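Local coordinates for protein probable benzoylformate decarboxylase (Rhodococcus jostii, PDB 7ORX) that binds thiamine diphosphate and has the three-domain fold of the thiamine diphosphate-dependent enzyme family, at residues A52-A57 and T68-H73; Y60-G65 and S91-V96; L85-Y90 and P401-L406; A412-Q417 and Y447-V452. All coordinates share one frame; numbering follows the deposited sequence.

Interactions 1 and 2 lie in the N-terminal thiamine diphosphate-binding domain and share helix 50-64: its middle rests on strand 68-73, its end on the approach to strand 95-101, the next strand of the same parallel sheet. Their centres are 11 Å apart, and their segments alternate along the chain. Interaction 3 joins helix 82-90 to a cofactor-binding loop of the C-terminal domain, more than 300 residues later, with its centre 12 Å from that of interaction 2. Interaction 4, within the C-terminal domain, has its centre 19 Å from that of interaction 3. Interaction 3 alone of the four spans the two domains, and helices 50-64 and 409-418 meet where they adjoin.

Interaction 1: A52-A57 and T68-H73; sequences AVLSMA and TLVNLH. With TPP (thiamine diphosphate), chain K.
Val53 and Val70 meet through one methyl each, CG1 to CG1 at 3.9 Å, their side chains set obliquely to one another between helix 52-57 and the antiparallel-running strand 68-73. The segment axes stand 8.9 Å apart at 176°, so the helix runs back along the strand, as in the right-handed crossovers of a parallel alpha/beta sheet. Val70 has CG1 anti to its backbone N (chi1 175°), which leaves CG2 to face the next helical turn, where it touches Ala57 CB at 3.5 Å. The same Val53 CG1 also lies 4.1 Å from Leu72 CD2; here the two side chains pass in opposite directions. Leu54 meets Leu72 at about a right angle, CD1 to CD1 at 4.2 Å, and it also rests on helix 82-90 and strand 95-101. At the far end Thr68 turns its methyl CG2 to Ala57 O, 3.9 Å away. His73, at the cofactor end of the segment, leaves the helix behind: its CD2 lies 3.5 Å from C4' of the thiamine diphosphate of chain K, while C7' of that cofactor sits over one ring face, offset toward the rim. His73 ND1 is hydrogen-bonded to Glu31 OE2. No hydrogen bond links helix and strand, so aliphatic contacts join these two segments, and the strand carries on past them to the histidine beside the cofactor.

Interaction 2: Y60-G65 and S91-V96; sequences YSLVTG and SHSPLV
Ser61 and Ser93 are the closest backbone positions, their CA atoms 6.6 Å apart, where the last turns of helix 50-64 pass the bend that leads into strand 95-101 of the parallel sheet of the N-terminal thiamine diphosphate-binding domain; His92 closes the preceding helix in a Schellman motif, and Pro94 is the centre of an inverse gamma turn. Ser61 sends OG anti to its backbone N (chi1 162°), which carries the hydroxyl to the proline ring, 3.6 Å from Pro94 CD. Behind the hydroxyl, Ser61 CB touches Leu95 CD2 at 4.1 Å. One residue on, Leu62 brings its CD2 branch over the bend, 3.6 Å from Ser93 OG and 4.2 Å from Ser91 CB. At the outer end Gly65, whose positive phi ends the helix, places its O 4.2 Å from Pro94 CG. The hydroxyls look to other partners: Ser93 OG is hydrogen-bonded to Asp58 on helix 50-64, Ser91 OG to Asn87 O, and Ser61 OG weakly to Glu66 O. Leu95 meanwhile packs on Leu54 and Ala57 of the same helix. The two segments therefore meet through van der Waals contact without a hydrogen bond between them; Ser91 and Ser93 have partners outside the two segments, and Ser61 a weak one, which is consistent with their lying among aliphatic groups, and Asp58 ties the bend to the helix.

Interaction 3: L85-Y90 and P401-L406; sequences LTNSVY and PASGGL. With TPP (thiamine diphosphate), chain I.
Asn87 is gripped by the loop 401-406, which opens with a type I beta turn from Pro401 to Gly404 and carries residues of the thiamine diphosphate pocket. The loop belongs to the C-terminal cofactor-binding domain and helix 82-90 to the N-terminal one, so the amide joins the two. With CG anti to its carbonyl carbon (chi1 -77°), Asn87 reaches into the turn: OD1 accepts a hydrogen bond from Ser403 N at 2.8 Å in the carbonyl plane, with an N-H...O angle of 158°, and takes a weak bond from Gly405 N. At the other end of the amide, ND2 donates to Gly405 O at 2.8 Å, with the acceptor nearly in the amide plane. Both ends of the group are thus held, which fixes its rotation. Ser403 places its OG between Thr86 OG1, 3.0 Å away, and Asn87 OD1; Thr86 OG1 is also hydrogen-bonded to Gly83 O. Ala402 fits against Tyr90, CB to CB at 3.8 Å, and Tyr90 CD2 approaches Ser403 CB at 3.6 Å. The tyrosine hydroxyl bonds Glu110 of the second subunit, and Arg282 makes a cation-pi contact with its ring. The loop held in this way meets the aminopyrimidine of the cofactor: Leu406 N donates to N3' at 3.2 Å, and N4' of thiamine diphosphate donates to Gly404 O at 2.6 Å, almost straight at 172°.

Interaction 4: A412-Q417 and Y447-V452; sequences AAVGAQ and YKIPVV
Gln417 runs the aliphatic part of its side chain alongside Ile449, with CB 3.6 Å from Ile449 CG2, the two side chains passing each other in opposite directions. Its CG is anti to the backbone N (chi1 -175°), which sets it 4.0 Å from Pro450 CD; the bend at chi2 then turns the amide off the line of the chain. Val451 fits in next to it: its CG1 touches Ala413 O at 3.5 Å and Ala413 CB at 3.9 Å, while CG2 meets Val414 CG2 at 4.1 Å. Val414 uses its other branch on Ile449, CG1 to CD1 at 3.8 Å, and it crosses both Ile449 and Val451 at about a right angle. These contacts lie where helix 409-418 packs beside the entry to strand 452-457 in the parallel sheet of the C-terminal thiamine diphosphate-binding domain. The entry is shaped by a helix end and a tight turn in succession: Lys448 ends helix 440-447 in a Schellman motif, and Pro450 centres an inverse gamma turn in which Val451 N bonds Ile449 O at 2.7 Å. Further out, the amide of Gln417 is held by backbone groups at the start of strand 425-430 and just before it, OE1 accepting from Val425 N and NE2 donating to Arg423 O, so its polar end is fixed while its carbons pack on the bend. Gln424 donates to Pro450 O through NE2, Val451 pairs through its backbone with Thr520, and Val414 also rests on Ala444 and on Met56 of helix 50-64.

Interaction 1: A52-A57 and T68-H73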
loop_
_atom_site.group_PDB
_atom_site.type_symbol
_atom_site.label_atom_id
_atom_site.label_comp_id
_atom_site.label_asym_id
_atom_site.label_seq_id
_atom_site.Cartn_x
_atom_site.Cartn_y
_atom_site.Cartn_z
ATOM N N ALA C 52 9.504 -5.081 23.017
ATOM C CA ALA C 52 10.718 -5.266 23.827
ATOM C C ALA C 52 11.770 -6.004 22.998
ATOM O O ALA C 52 12.913 -5.524 22.946
ATOM C CB ALA C 52 10.362 -6.013 25.093
ATOM N N VAL C 53 11.390 -7.118 22.363
ATOM C CA VAL C 53 12.320 -7.912 21.510
ATOM C C VAL C 53 13.012 -6.964 20.532
ATOM O O VAL C 53 14.220 -6.990 20.337
ATOM C CB VAL C 53 11.532 -8.965 20.727
ATOM C CG1 VAL C 53 12.310 -9.513 19.540
ATOM C CG2 VAL C 53 11.045 -10.070 21.634
ATOM N N LEU C 54 12.210 -6.151 19.901
ATOM C CA LEU C 54 12.700 -5.433 18.735
ATOM C C LEU C 54 13.541 -4.255 19.221
ATOM O O LEU C 54 14.622 -4.014 18.638
ATOM C CB LEU C 54 11.490 -5.040 17.906
ATOM C CG LEU C 54 11.910 -4.569 16.541
ATOM C CD1 LEU C 54 11.082 -5.269 15.487
ATOM C CD2 LEU C 54 11.852 -3.039 16.492
ATOM N N SER C 55 13.103 -3.588 20.280
ATOM C CA SER C 55 13.890 -2.500 20.916
ATOM C C SER C 55 15.211 -3.038 21.492
ATOM O O SER C 55 16.217 -2.320 21.372
ATOM C CB SER C 55 13.088 -1.816 21.969
ATOM O OG SER C 55 12.095 -0.983 21.402
ATOM N N MET C 56 15.226 -4.242 22.084
ATOM C CA MET C 56 16.476 -4.914 22.524
ATOM C C MET C 56 17.403 -5.088 21.305
ATOM O O MET C 56 18.603 -4.800 21.405
ATOM C CB MET C 56 16.198 -6.289 23.141
ATOM C CG MET C 56 16.006 -6.274 24.624
ATOM S SD MET C 56 15.260 -7.815 25.319
ATOM C CE MET C 56 16.394 -8.951 24.565
ATOM N N ALA C 57 16.848 -5.568 20.183
ATOM C CA ALA C 57 17.601 -5.820 18.953
ATOM C C ALA C 57 18.191 -4.494 18.503
ATOM O O ALA C 57 19.350 -4.464 18.117
ATOM C CB ALA C 57 16.687 -6.413 17.920
ATOM N N THR C 68 21.311 -6.966 12.491
ATOM C CA THR C 68 20.890 -7.814 13.645
ATOM C C THR C 68 19.580 -8.523 13.358
ATOM O O THR C 68 18.706 -7.880 12.823
ATOM C CB THR C 68 20.737 -6.945 14.896
ATOM O OG1 THR C 68 22.032 -6.393 15.117
ATOM C CG2 THR C 68 20.274 -7.688 16.128
ATOM N N LEU C 69 19.453 -9.780 13.746
ATOM C CA LEU C 69 18.315 -10.614 13.294
ATOM C C LEU C 69 17.223 -10.606 14.357
ATOM O O LEU C 69 17.513 -10.838 15.513
ATOM C CB LEU C 69 18.816 -12.040 13.025
ATOM C CG LEU C 69 17.795 -13.005 12.426
ATOM C CD1 LEU C 69 17.248 -12.508 11.089
ATOM C CD2 LEU C 69 18.440 -14.371 12.234
ATOM N N VAL C 70 15.992 -10.420 13.946
ATOM C CA VAL C 70 14.807 -10.511 14.839
ATOM C C VAL C 70 13.899 -11.599 14.266
ATOM O O VAL C 70 13.857 -11.684 13.055
ATOM C CB VAL C 70 14.107 -9.151 14.866
ATOM C CG1 VAL C 70 12.829 -9.206 15.660
ATOM C CG2 VAL C 70 15.054 -8.066 15.354
ATOM N N ASN C 71 13.190 -12.372 15.083
ATOM C CA ASN C 71 12.255 -13.404 14.591
ATOM C C ASN C 71 10.941 -13.282 15.363
ATOM O O ASN C 71 10.900 -13.542 16.580
ATOM C CB ASN C 71 12.883 -14.785 14.699
ATOM C CG ASN C 71 11.990 -15.888 14.171
ATOM O OD1 ASN C 71 11.371 -15.756 13.116
ATOM N ND2 ASN C 71 11.916 -16.985 14.905
ATOM N N LEU C 72 9.860 -12.925 14.691
ATOM C CA LEU C 72 8.574 -12.605 15.336
ATOM C C LEU C 72 7.505 -13.556 14.819
ATOM O O LEU C 72 7.745 -14.262 13.828
ATOM C CB LEU C 72 8.209 -11.170 14.967
ATOM C CG LEU C 72 9.197 -10.114 15.435
ATOM C CD1 LEU C 72 8.835 -8.743 14.860
ATOM C CD2 LEU C 72 9.238 -10.062 16.954
ATOM N N HIS C 73 6.334 -13.499 15.443
ATOM C CA HIS C 73 5.217 -14.435 15.204
ATOM C C HIS C 73 4.116 -13.780 14.371
ATOM O O HIS C 73 3.312 -13.057 14.945
ATOM C CB HIS C 73 4.650 -14.983 16.517
ATOM C CG HIS C 73 3.451 -15.823 16.253
ATOM N ND1 HIS C 73 3.515 -17.000 15.472
ATOM C CD2 HIS C 73 2.151 -15.616 16.535
ATOM C CE1 HIS C 73 2.309 -17.503 15.343
ATOM N NE2 HIS C 73 1.454 -16.672 15.994
HETATM N "N1'" TPP K . 3.041 -13.547 20.380
HETATM C "C2'" TPP K . 1.799 -13.119 20.120
HETATM C CM2 TPP K . 1.547 -11.648 20.147
HETATM N "N3'" TPP K . 0.762 -13.905 19.826
HETATM C "C4'" TPP K . 0.980 -15.229 19.795
HETATM N "N4'" TPP K . -0.072 -16.007 19.483
HETATM C "C5'" TPP K . 2.251 -15.779 20.074
HETATM C "C6'" TPP K . 3.255 -14.873 20.354
HETATM C "C7'" TPP K . 2.503 -17.268 20.050
HETATM N N3 TPP K . 1.821 -17.981 21.141
HETATM C C2 TPP K . 0.618 -18.534 20.990
HETATM S S1 TPP K . 0.380 -19.775 22.131
HETATM C C5 TPP K . 1.670 -19.115 23.095
HETATM C C4 TPP K . 2.366 -18.172 22.416
HETATM C CM4 TPP K . 3.559 -17.412 22.915
HETATM C C6 TPP K . 1.892 -19.579 24.512
HETATM C C7 TPP K . 1.246 -18.674 25.552
HETATM O O7 TPP K . 1.537 -19.193 26.883
HETATM P PA TPP K . 0.405 -19.212 28.035
HETATM O O1A TPP K . -0.465 -18.007 27.907
HETATM O O2A TPP K . 1.208 -19.510 29.254
HETATM O O3A TPP K . -0.557 -20.440 27.688
HETATM P PB TPP K . -0.386 -22.005 27.957
HETATM O O1B TPP K . -1.710 -22.514 28.501
HETATM O O2B TPP K . -0.062 -22.585 26.612
HETATM O O3B TPP K . 0.748 -22.130 28.943
#

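Interaction 2: Y60-G65 and S91-V96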
loop_
_atom_site.group_PDB
_atom_site.type_symbol
_atom_site.label_atom_id
_atom_site.label_comp_id
_atom_site.label_asym_id
_atom_site.label_seq_id
_atom_site.Cartn_x
_atom_site.Cartn_y
_atom_site.Cartn_z
ATOM N N TYR C 60 21.116 -3.428 20.625
ATOM C CA TYR C 60 22.254 -4.323 20.315
ATOM C C TYR C 60 22.919 -3.827 19.016
ATOM O O TYR C 60 24.147 -3.714 18.915
ATOM C CB TYR C 60 21.757 -5.762 20.211
ATOM C CG TYR C 60 22.873 -6.748 20.058
ATOM C CD1 TYR C 60 23.343 -7.082 18.806
ATOM C CD2 TYR C 60 23.463 -7.329 21.165
ATOM C CE1 TYR C 60 24.393 -7.959 18.653
ATOM C CE2 TYR C 60 24.515 -8.213 21.024
ATOM C CZ TYR C 60 24.966 -8.551 19.755
ATOM O OH TYR C 60 25.985 -9.433 19.606
ATOM N N SER C 61 22.086 -3.475 18.051
ATOM C CA SER C 61 22.528 -2.995 16.739
ATOM C C SER C 61 23.260 -1.657 16.844
ATOM O O SER C 61 24.267 -1.460 16.174
ATOM C CB SER C 61 21.367 -2.906 15.827
ATOM O OG SER C 61 21.704 -2.078 14.720
ATOM N N LEU C 62 22.741 -0.737 17.631
ATOM C CA LEU C 62 23.299 0.633 17.734
ATOM C C LEU C 62 24.714 0.571 18.305
ATOM O O LEU C 62 25.583 1.325 17.864
ATOM C CB LEU C 62 22.383 1.481 18.620
ATOM C CG LEU C 62 21.089 1.906 17.943
ATOM C CD1 LEU C 62 20.027 2.313 18.953
ATOM C CD2 LEU C 62 21.366 3.041 17.008
ATOM N N VAL C 63 24.956 -0.319 19.245
ATOM C CA VAL C 63 26.286 -0.364 19.884
ATOM C C VAL C 63 27.280 -0.970 18.904
ATOM O O VAL C 63 28.380 -0.396 18.786
ATOM C CB VAL C 63 26.232 -1.124 21.205
ATOM C CG1 VAL C 63 27.638 -1.370 21.724
ATOM C CG2 VAL C 63 25.364 -0.408 22.235
ATOM N N THR C 64 26.892 -2.054 18.218
ATOM C CA THR C 64 27.804 -2.860 17.372
ATOM C C THR C 64 27.986 -2.196 16.011
ATOM O O THR C 64 29.090 -2.303 15.476
ATOM C CB THR C 64 27.283 -4.287 17.173
ATOM O OG1 THR C 64 26.023 -4.204 16.519
ATOM C CG2 THR C 64 27.095 -5.062 18.460
ATOM N N GLY C 65 26.942 -1.563 15.467
ATOM C CA GLY C 65 26.957 -1.032 14.104
ATOM C C GLY C 65 26.496 -2.080 13.116
ATOM O O GLY C 65 26.152 -1.712 12.009
ATOM N N SER C 91 16.812 6.065 13.417
ATOM C CA SER C 91 18.156 5.771 13.957
ATOM C C SER C 91 19.029 5.071 12.912
ATOM O O SER C 91 20.196 4.786 13.226
ATOM C CB SER C 91 18.074 4.992 15.243
ATOM O OG SER C 91 17.629 3.662 15.078
ATOM N N HIS C 92 18.474 4.817 11.714
ATOM C CA HIS C 92 19.179 4.151 10.585
ATOM C C HIS C 92 19.781 2.854 11.110
ATOM O O HIS C 92 21.020 2.648 10.946
ATOM C CB HIS C 92 20.237 5.078 9.933
ATOM C CG HIS C 92 19.656 6.287 9.283
ATOM N ND1 HIS C 92 18.598 6.203 8.418
ATOM C CD2 HIS C 92 20.035 7.579 9.318
ATOM C CE1 HIS C 92 18.291 7.412 8.003
ATOM N NE2 HIS C 92 19.166 8.276 8.537
ATOM N N SER C 93 18.924 2.036 11.703
ATOM C CA SER C 93 19.300 0.761 12.341
ATOM C C SER C 93 19.012 -0.408 11.411
ATOM O O SER C 93 17.860 -0.601 11.000
ATOM C CB SER C 93 18.611 0.618 13.662
ATOM O OG SER C 93 19.513 1.043 14.684
ATOM N N PRO C 94 20.055 -1.175 11.020
ATOM C CA PRO C 94 19.897 -2.287 10.093
ATOM C C PRO C 94 19.317 -3.553 10.707
ATOM O O PRO C 94 19.939 -4.559 10.621
ATOM C CB PRO C 94 21.334 -2.524 9.598
ATOM C CG PRO C 94 22.198 -2.066 10.716
ATOM C CD PRO C 94 21.457 -0.914 11.360
ATOM N N LEU C 95 18.131 -3.487 11.299
ATOM C CA LEU C 95 17.401 -4.683 11.785
ATOM C C LEU C 95 16.897 -5.477 10.584
ATOM O O LEU C 95 16.246 -4.899 9.683
ATOM C CB LEU C 95 16.188 -4.272 12.616
ATOM C CG LEU C 95 16.477 -3.403 13.836
ATOM C CD1 LEU C 95 15.194 -3.227 14.674
ATOM C CD2 LEU C 95 17.570 -4.015 14.693
ATOM N N VAL C 96 17.095 -6.782 10.615
ATOM C CA VAL C 96 16.518 -7.724 9.625
ATOM C C VAL C 96 15.402 -8.478 10.342
ATOM O O VAL C 96 15.702 -9.328 11.173
ATOM C CB VAL C 96 17.624 -8.657 9.153
ATOM C CG1 VAL C 96 17.071 -9.641 8.160
ATOM C CG2 VAL C 96 18.798 -7.871 8.615
#

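Interaction 3: L85-Y90 and P401-L406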
loop_
_atom_site.group_PDB
_atom_site.type_symbol
_atom_site.label_atom_id
_atom_site.label_comp_id
_atom_site.label_asym_id
_atom_site.label_seq_id
_atom_site.Cartn_x
_atom_site.Cartn_y
_atom_site.Cartn_z
ATOM N N LEU C 85 9.647 -0.167 15.678
ATOM C CA LEU C 85 10.273 -0.145 14.331
ATOM C C LEU C 85 10.427 1.298 13.847
ATOM O O LEU C 85 11.386 1.555 13.122
ATOM C CB LEU C 85 9.390 -0.970 13.392
ATOM C CG LEU C 85 10.098 -1.818 12.366
ATOM C CD1 LEU C 85 11.449 -2.324 12.856
ATOM C CD2 LEU C 85 9.200 -2.970 11.961
ATOM N N THR C 86 9.536 2.208 14.242
ATOM C CA THR C 86 9.646 3.650 13.897
ATOM C C THR C 86 11.003 4.187 14.374
ATOM O O THR C 86 11.606 4.996 13.648
ATOM C CB THR C 86 8.515 4.503 14.503
ATOM O OG1 THR C 86 8.575 4.574 15.953
ATOM C CG2 THR C 86 7.152 4.040 14.014
ATOM N N ASN C 87 11.447 3.808 15.573
ATOM C CA ASN C 87 12.719 4.333 16.120
ATOM C C ASN C 87 13.847 3.846 15.212
ATOM O O ASN C 87 14.746 4.636 14.930
ATOM C CB ASN C 87 12.917 3.971 17.600
ATOM C CG ASN C 87 12.076 4.858 18.502
ATOM O OD1 ASN C 87 12.012 6.070 18.323
ATOM N ND2 ASN C 87 11.412 4.276 19.476
ATOM N N SER C 88 13.756 2.597 14.741
ATOM C CA SER C 88 14.794 1.949 13.893
ATOM C C SER C 88 14.981 2.731 12.588
ATOM O O SER C 88 16.132 2.933 12.174
ATOM C CB SER C 88 14.446 0.526 13.669
ATOM O OG SER C 88 14.124 -0.089 14.933
ATOM N N VAL C 89 13.882 3.238 12.035
ATOM C CA VAL C 89 13.896 4.033 10.788
ATOM C C VAL C 89 14.751 5.278 11.016
ATOM O O VAL C 89 15.714 5.489 10.258
ATOM C CB VAL C 89 12.460 4.342 10.324
ATOM C CG1 VAL C 89 12.379 5.473 9.324
ATOM C CG2 VAL C 89 11.799 3.085 9.770
ATOM N N TYR C 90 14.445 6.074 12.026
ATOM C CA TYR C 90 15.105 7.398 12.232
ATOM C C TYR C 90 16.499 7.220 12.839
ATOM O O TYR C 90 17.290 8.131 12.683
ATOM C CB TYR C 90 14.163 8.328 12.977
ATOM C CG TYR C 90 12.999 8.755 12.128
ATOM C CD1 TYR C 90 13.175 9.692 11.129
ATOM C CD2 TYR C 90 11.731 8.209 12.287
ATOM C CE1 TYR C 90 12.123 10.094 10.322
ATOM C CE2 TYR C 90 10.665 8.608 11.493
ATOM C CZ TYR C 90 10.859 9.556 10.503
ATOM O OH TYR C 90 9.830 9.910 9.660
ATOM N N PRO C 401 15.443 7.531 21.935
ATOM C CA PRO C 401 14.602 7.066 20.841
ATOM C C PRO C 401 14.512 8.101 19.717
ATOM O O PRO C 401 14.069 9.206 19.981
ATOM C CB PRO C 401 13.217 6.846 21.493
ATOM C CG PRO C 401 13.284 7.565 22.809
ATOM C CD PRO C 401 14.733 7.504 23.218
ATOM N N ALA C 402 14.849 7.701 18.495
ATOM C CA ALA C 402 15.048 8.634 17.362
ATOM C C ALA C 402 13.717 9.120 16.793
ATOM O O ALA C 402 13.763 10.078 16.054
ATOM C CB ALA C 402 15.945 8.026 16.305
ATOM N N SER C 403 12.582 8.524 17.122
ATOM C CA SER C 403 11.266 9.104 16.749
ATOM C C SER C 403 10.413 9.315 18.004
ATOM O O SER C 403 9.201 9.423 17.895
ATOM C CB SER C 403 10.546 8.265 15.730
ATOM O OG SER C 403 9.818 7.227 16.380
ATOM N N GLY C 404 11.045 9.400 19.167
ATOM C CA GLY C 404 10.357 9.574 20.463
ATOM C C GLY C 404 9.264 8.543 20.673
ATOM O O GLY C 404 8.371 8.792 21.473
ATOM N N GLY C 405 9.332 7.420 19.958
ATOM C CA GLY C 405 8.524 6.226 20.248
ATOM C C GLY C 405 8.909 5.666 21.598
ATOM O O GLY C 405 10.053 5.185 21.723
ATOM N N LEU C 406 8.040 5.789 22.597
ATOM C CA LEU C 406 8.414 5.328 23.965
ATOM C C LEU C 406 8.343 3.804 23.992
ATOM O O LEU C 406 7.634 3.226 23.161
ATOM C CB LEU C 406 7.551 5.977 25.046
ATOM C CG LEU C 406 7.729 7.488 25.196
ATOM C CD1 LEU C 406 7.005 7.968 26.445
ATOM C CD2 LEU C 406 9.208 7.884 25.225
HETATM N "N1'" TPP I . 3.131 6.967 23.398
HETATM C "C2'" TPP I . 4.287 6.614 22.821
HETATM C CM2 TPP I . 4.445 5.200 22.369
HETATM N "N3'" TPP I . 5.311 7.440 22.609
HETATM C "C4'" TPP I . 5.168 8.718 22.997
HETATM N "N4'" TPP I . 6.212 9.525 22.763
HETATM C "C5'" TPP I . 3.992 9.185 23.629
HETATM C "C6'" TPP I . 2.994 8.241 23.785
HETATM C "C7'" TPP I . 3.812 10.619 24.102
HETATM N N3 TPP I . 4.685 10.987 25.243
HETATM C C2 TPP I . 5.716 11.825 25.106
HETATM S S1 TPP I . 6.517 12.159 26.585
HETATM C C5 TPP I . 5.389 11.118 27.402
HETATM C C4 TPP I . 4.530 10.507 26.546
HETATM C CM4 TPP I . 3.499 9.482 26.919
HETATM C C6 TPP I . 5.396 11.010 28.902
HETATM C C7 TPP I . 6.390 10.017 29.428
HETATM O O7 TPP I . 7.219 10.725 30.368
HETATM P PA TPP I . 8.101 9.946 31.448
HETATM O O1A TPP I . 8.808 8.704 31.016
HETATM O O2A TPP I . 7.180 9.795 32.612
HETATM O O3A TPP I . 9.173 11.119 31.665
HETATM P PB TPP I . 8.934 12.655 32.151
HETATM O O1B TPP I . 10.292 13.333 32.234
HETATM O O2B TPP I . 8.004 13.306 31.150
HETATM O O3B TPP I . 8.287 12.502 33.511
#

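Interaction 4: A412-Q417 and Y447-V452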
loop_
_atom_site.group_PDB
_atom_site.type_symbol
_atom_site.label_atom_id
_atom_site.label_comp_id
_atom_site.label_asym_id
_atom_site.label_seq_id
_atom_site.Cartn_x
_atom_site.Cartn_y
_atom_site.Cartn_z
ATOM N N ALA C 412 16.258 -1.143 25.004
ATOM C CA ALA C 412 17.491 -0.834 24.251
ATOM C C ALA C 412 18.645 -0.909 25.227
ATOM O O ALA C 412 19.706 -1.315 24.800
ATOM C CB ALA C 412 17.437 0.500 23.575
ATOM N N ALA C 413 18.443 -0.563 26.486
ATOM C CA ALA C 413 19.525 -0.599 27.489
ATOM C C ALA C 413 19.990 -2.035 27.639
ATOM O O ALA C 413 21.201 -2.297 27.630
ATOM C CB ALA C 413 19.043 -0.080 28.830
ATOM N N VAL C 414 19.036 -2.943 27.805
ATOM C CA VAL C 414 19.318 -4.393 27.987
ATOM C C VAL C 414 20.092 -4.841 26.754
ATOM O O VAL C 414 21.115 -5.474 26.905
ATOM C CB VAL C 414 18.016 -5.184 28.151
ATOM C CG1 VAL C 414 18.231 -6.663 28.019
ATOM C CG2 VAL C 414 17.313 -4.845 29.458
ATOM N N GLY C 415 19.614 -4.514 25.562
ATOM C CA GLY C 415 20.292 -4.959 24.341
ATOM C C GLY C 415 21.677 -4.363 24.229
ATOM O O GLY C 415 22.595 -5.074 23.875
ATOM N N ALA C 416 21.816 -3.085 24.524
ATOM C CA ALA C 416 23.098 -2.350 24.457
ATOM C C ALA C 416 24.096 -3.025 25.402
ATOM O O ALA C 416 25.290 -3.122 25.081
ATOM C CB ALA C 416 22.873 -0.901 24.854
ATOM N N GLN C 417 23.608 -3.454 26.550
ATOM C CA GLN C 417 24.494 -4.031 27.571
ATOM C C GLN C 417 24.988 -5.378 27.066
ATOM O O GLN C 417 26.200 -5.593 27.111
ATOM C CB GLN C 417 23.807 -4.175 28.922
ATOM C CG GLN C 417 24.774 -4.652 29.986
ATOM C CD GLN C 417 25.889 -3.663 30.216
ATOM O OE1 GLN C 417 25.760 -2.766 31.042
ATOM N NE2 GLN C 417 26.972 -3.819 29.474
ATOM N N TYR C 447 19.093 -13.639 31.303
ATOM C CA TYR C 447 20.365 -13.776 30.546
ATOM C C TYR C 447 21.485 -13.122 31.346
ATOM O O TYR C 447 22.581 -13.037 30.791
ATOM C CB TYR C 447 20.245 -13.231 29.120
ATOM C CG TYR C 447 19.259 -14.009 28.294
ATOM C CD1 TYR C 447 19.542 -15.279 27.854
ATOM C CD2 TYR C 447 18.027 -13.491 27.979
ATOM C CE1 TYR C 447 18.637 -16.007 27.098
ATOM C CE2 TYR C 447 17.093 -14.207 27.248
ATOM C CZ TYR C 447 17.394 -15.477 26.820
ATOM O OH TYR C 447 16.454 -16.177 26.132
ATOM N N LYS C 448 21.202 -12.682 32.579
ATOM C CA LYS C 448 22.224 -12.209 33.546
ATOM C C LYS C 448 22.994 -11.043 32.932
ATOM O O LYS C 448 24.223 -11.074 32.930
ATOM C CB LYS C 448 23.156 -13.361 33.925
ATOM C CG LYS C 448 23.021 -13.893 35.347
ATOM C CD LYS C 448 24.298 -13.670 36.150
ATOM C CE LYS C 448 24.218 -14.186 37.582
ATOM N NZ LYS C 448 25.497 -13.987 38.308
ATOM N N ILE C 449 22.261 -10.040 32.483
ATOM C CA ILE C 449 22.799 -8.874 31.732
ATOM C C ILE C 449 22.918 -7.706 32.697
ATOM O O ILE C 449 21.898 -7.144 33.128
ATOM C CB ILE C 449 21.855 -8.552 30.569
ATOM C CG1 ILE C 449 21.690 -9.771 29.656
ATOM C CG2 ILE C 449 22.329 -7.306 29.826
ATOM C CD1 ILE C 449 20.677 -9.576 28.577
ATOM N N PRO C 450 24.151 -7.319 33.067
ATOM C CA PRO C 450 24.370 -6.419 34.209
ATOM C C PRO C 450 24.061 -4.945 33.931
ATOM O O PRO C 450 24.888 -4.140 34.248
ATOM C CB PRO C 450 25.892 -6.535 34.436
ATOM C CG PRO C 450 26.425 -6.804 33.035
ATOM C CD PRO C 450 25.401 -7.753 32.436
ATOM N N VAL C 451 22.913 -4.636 33.315
ATOM C CA VAL C 451 22.440 -3.236 33.111
ATOM C C VAL C 451 22.165 -2.614 34.477
ATOM O O VAL C 451 21.584 -3.305 35.347
ATOM C CB VAL C 451 21.102 -3.089 32.387
ATOM C CG1 VAL C 451 21.253 -2.247 31.170
ATOM C CG2 VAL C 451 20.387 -4.396 32.129
ATOM N N VAL C 452 22.343 -1.300 34.552
ATOM C CA VAL C 452 21.737 -0.490 35.628
ATOM C C VAL C 452 20.598 0.349 35.046
ATOM O O VAL C 452 20.863 1.136 34.127
ATOM C CB VAL C 452 22.832 0.375 36.257
ATOM C CG1 VAL C 452 22.255 1.249 37.370
ATOM C CG2 VAL C 452 24.006 -0.509 36.702
#